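Local coordinates for protein CocE/NonD family hydrolase (Staphylococcus aureus subsp. aureus COL, PDB 3III) that probably hydrolyses ester or amide bonds, as an alpha/beta-hydrolase of the CocE/NonD family related to X-Pro dipeptidyl-peptidases, at residues L273-R276 / G277-G281. Numbering follows the deposited sequence.
Sequences LHNR and GSFEG
Ser278 returns to the carbonyl of His274 twice in the first turn of helix 275-284. Its N donates to His274 O at 2.9 Å, nearly end-on to the carbonyl, while its OG, lying beside its own backbone N (chi1 -62°), donates to the same oxygen at 2.7 Å from above the carbonyl plane. One residue on, Phe279 N bonds to Asn275 O at 3.3 Å. The edge of the Phe279 ring also meets this oxygen, CD2 3.2 Å from Asn275 O, and the Asn275 amide lies obliquely alongside, ND2 3.8 Å from Phe279 CE2. Glu280 N follows, reaching Arg276 O at 3.0 Å. With CG anti to its carbonyl carbon (chi1 -72°), Glu280 lays CG over one face of the Arg276 guanidinium, 4.0 Å from NH1, but they form no salt bridge: OE2 pairs with Lys283, and Arg276 with Glu201 and Glu495. A water accepts from Gly277 N and donates to Leu273 O. Asn275 ND2 is held by Ser267 O and Pro498 O. The helix links strands 262-267 and 290-295 in a beta-alpha-beta unit, with His274 in the loop after the first strand, near a bound palmitic acid. Ser169, in the Gly-Val-Ser-Tyr turn before helix 170-179, is probably the nucleophile. The two Ser278 bonds fix the His274 carbonyl at the helix start, while ND1 to Leu195 N and NE2 to Ser169 OG hold its ring, anchoring backbone and ring separately.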
ATOM      1  N   LEU A 273      -3.214  -4.329   1.652  1.00  8.73           N
ATOM      2  CA  LEU A 273      -3.702  -3.068   1.088  1.00 10.58           C
ATOM      3  C   LEU A 273      -2.631  -2.516   0.122  1.00 10.82           C
ATOM      4  O   LEU A 273      -2.628  -2.917  -1.033  1.00 13.47           O
ATOM      5  CB  LEU A 273      -4.076  -2.066   2.180  1.00 10.57           C
ATOM      6  CG  LEU A 273      -4.808  -0.808   1.670  1.00 10.09           C
ATOM      7  CD1 LEU A 273      -6.112  -1.168   0.939  1.00  8.45           C
ATOM      8  CD2 LEU A 273      -5.066   0.147   2.854  1.00  8.69           C
ATOM      9  N   HIS A 274      -1.726  -1.663   0.572  1.00  9.78           N
ATOM     10  CA  HIS A 274      -0.826  -0.965  -0.365  1.00 10.62           C
ATOM     11  C   HIS A 274       0.459  -1.669  -0.798  1.00  9.93           C
ATOM     12  O   HIS A 274       1.105  -1.241  -1.765  1.00  9.85           O
ATOM     13  CB  HIS A 274      -0.505   0.444   0.135  1.00 10.52           C
ATOM     14  CG  HIS A 274      -1.716   1.289   0.385  1.00 11.24           C
ATOM     15  ND1 HIS A 274      -2.658   1.563  -0.582  1.00  7.26           N
ATOM     16  CD2 HIS A 274      -2.158   1.878   1.525  1.00  8.61           C
ATOM     17  CE1 HIS A 274      -3.595   2.337  -0.062  1.00 11.31           C
ATOM     18  NE2 HIS A 274      -3.320   2.537   1.221  1.00  8.50           N
ATOM     19  N   ASN A 275       0.892  -2.685  -0.063  1.00  9.11           N
ATOM     20  CA  ASN A 275       2.209  -3.270  -0.265  1.00  9.22           C
ATOM     21  C   ASN A 275       2.400  -3.785  -1.688  1.00  7.97           C
ATOM     22  O   ASN A 275       3.347  -3.392  -2.341  1.00  7.61           O
ATOM     23  CB  ASN A 275       2.476  -4.303   0.851  1.00  8.67           C
ATOM     24  CG  ASN A 275       3.491  -5.366   0.487  1.00 11.75           C
ATOM     25  OD1 ASN A 275       3.312  -6.064  -0.491  1.00 17.86           O
ATOM     26  ND2 ASN A 275       4.541  -5.532   1.328  1.00  7.04           N
ATOM     27  N   ARG A 276       1.487  -4.615  -2.186  1.00  8.46           N
ATOM     28  CA  ARG A 276       1.698  -5.256  -3.483  1.00  7.92           C
ATOM     29  C   ARG A 276       1.907  -4.224  -4.566  1.00  9.16           C
ATOM     30  O   ARG A 276       2.836  -4.337  -5.373  1.00  8.05           O
ATOM     31  CB  ARG A 276       0.540  -6.177  -3.853  1.00  9.70           C
ATOM     32  CG  ARG A 276       0.704  -6.875  -5.165  1.00  9.06           C
ATOM     33  CD  ARG A 276      -0.438  -7.850  -5.439  1.00  8.82           C
ATOM     34  NE  ARG A 276      -0.205  -8.601  -6.667  1.00  7.85           N
ATOM     35  CZ  ARG A 276      -0.351  -8.122  -7.894  1.00  8.43           C
ATOM     36  NH1 ARG A 276      -0.802  -6.879  -8.101  1.00  8.91           N
ATOM     37  NH2 ARG A 276      -0.074  -8.901  -8.933  1.00  9.02           N
ATOM     38  N   GLY A 277       1.015  -3.241  -4.607  1.00  9.43           N
ATOM     39  CA  GLY A 277       1.006  -2.236  -5.661  1.00  9.81           C
ATOM     40  C   GLY A 277       2.086  -1.180  -5.510  1.00  9.72           C
ATOM     41  O   GLY A 277       2.495  -0.588  -6.501  1.00 10.77           O
ATOM     42  N   SER A 278       2.572  -0.970  -4.278  1.00 10.08           N
ATOM     43  CA  SER A 278       3.691  -0.086  -4.067  1.00 10.10           C
ATOM     44  C   SER A 278       4.885  -0.648  -4.828  1.00  9.69           C
ATOM     45  O   SER A 278       5.582   0.079  -5.584  1.00  9.87           O
ATOM     46  CB  SER A 278       3.978   0.141  -2.554  1.00 10.47           C
ATOM     47  OG  SER A 278       2.878   0.756  -1.890  1.00 10.20           O
ATOM     48  N   PHE A 279       5.117  -1.948  -4.679  1.00  9.22           N
ATOM     49  CA  PHE A 279       6.227  -2.607  -5.382  1.00  7.75           C
ATOM     50  C   PHE A 279       5.954  -2.674  -6.873  1.00  8.30           C
ATOM     51  O   PHE A 279       6.894  -2.462  -7.688  1.00  8.61           O
ATOM     52  CB  PHE A 279       6.445  -4.033  -4.837  1.00  7.54           C
ATOM     53  CG  PHE A 279       7.171  -4.064  -3.518  1.00  7.86           C
ATOM     54  CD1 PHE A 279       8.544  -3.901  -3.471  1.00 12.16           C
ATOM     55  CD2 PHE A 279       6.473  -4.183  -2.335  1.00  9.06           C
ATOM     56  CE1 PHE A 279       9.225  -3.926  -2.281  1.00 13.24           C
ATOM     57  CE2 PHE A 279       7.148  -4.170  -1.106  1.00 11.64           C
ATOM     58  CZ  PHE A 279       8.531  -4.007  -1.090  1.00 11.37           C
ATOM     59  N   GLU A 280       4.693  -3.005  -7.266  1.00  8.22           N
ATOM     60  CA  GLU A 280       4.369  -3.029  -8.688  1.00  8.21           C
ATOM     61  C   GLU A 280       4.647  -1.696  -9.377  1.00  8.61           C
ATOM     62  O   GLU A 280       5.162  -1.668 -10.535  1.00  8.38           O
ATOM     63  CB  GLU A 280       2.942  -3.475  -9.013  1.00  8.05           C
ATOM     64  CG  GLU A 280       2.644  -4.979  -8.816  1.00  7.63           C
ATOM     65  CD  GLU A 280       3.697  -5.912  -9.407  1.00 10.42           C
ATOM     66  OE1 GLU A 280       4.038  -5.700 -10.580  1.00  8.60           O
ATOM     67  OE2 GLU A 280       4.164  -6.846  -8.697  1.00 11.98           O
ATOM     68  N   GLY A 281       4.322  -0.601  -8.675  1.00  7.86           N
ATOM     69  CA  GLY A 281       4.509   0.745  -9.242  1.00  7.69           C
ATOM     70  C   GLY A 281       5.961   0.992  -9.497  1.00  7.81           C
ATOM     71  O   GLY A 281       6.368   1.457 -10.571  1.00  9.29           O
TER
HETATM   72  O   HOH W   1      -1.397  -2.951  -3.233  1.00 17.70           O
HETATM   73  O   HOH W   2       4.177  -6.781  -5.973  1.00  9.43           O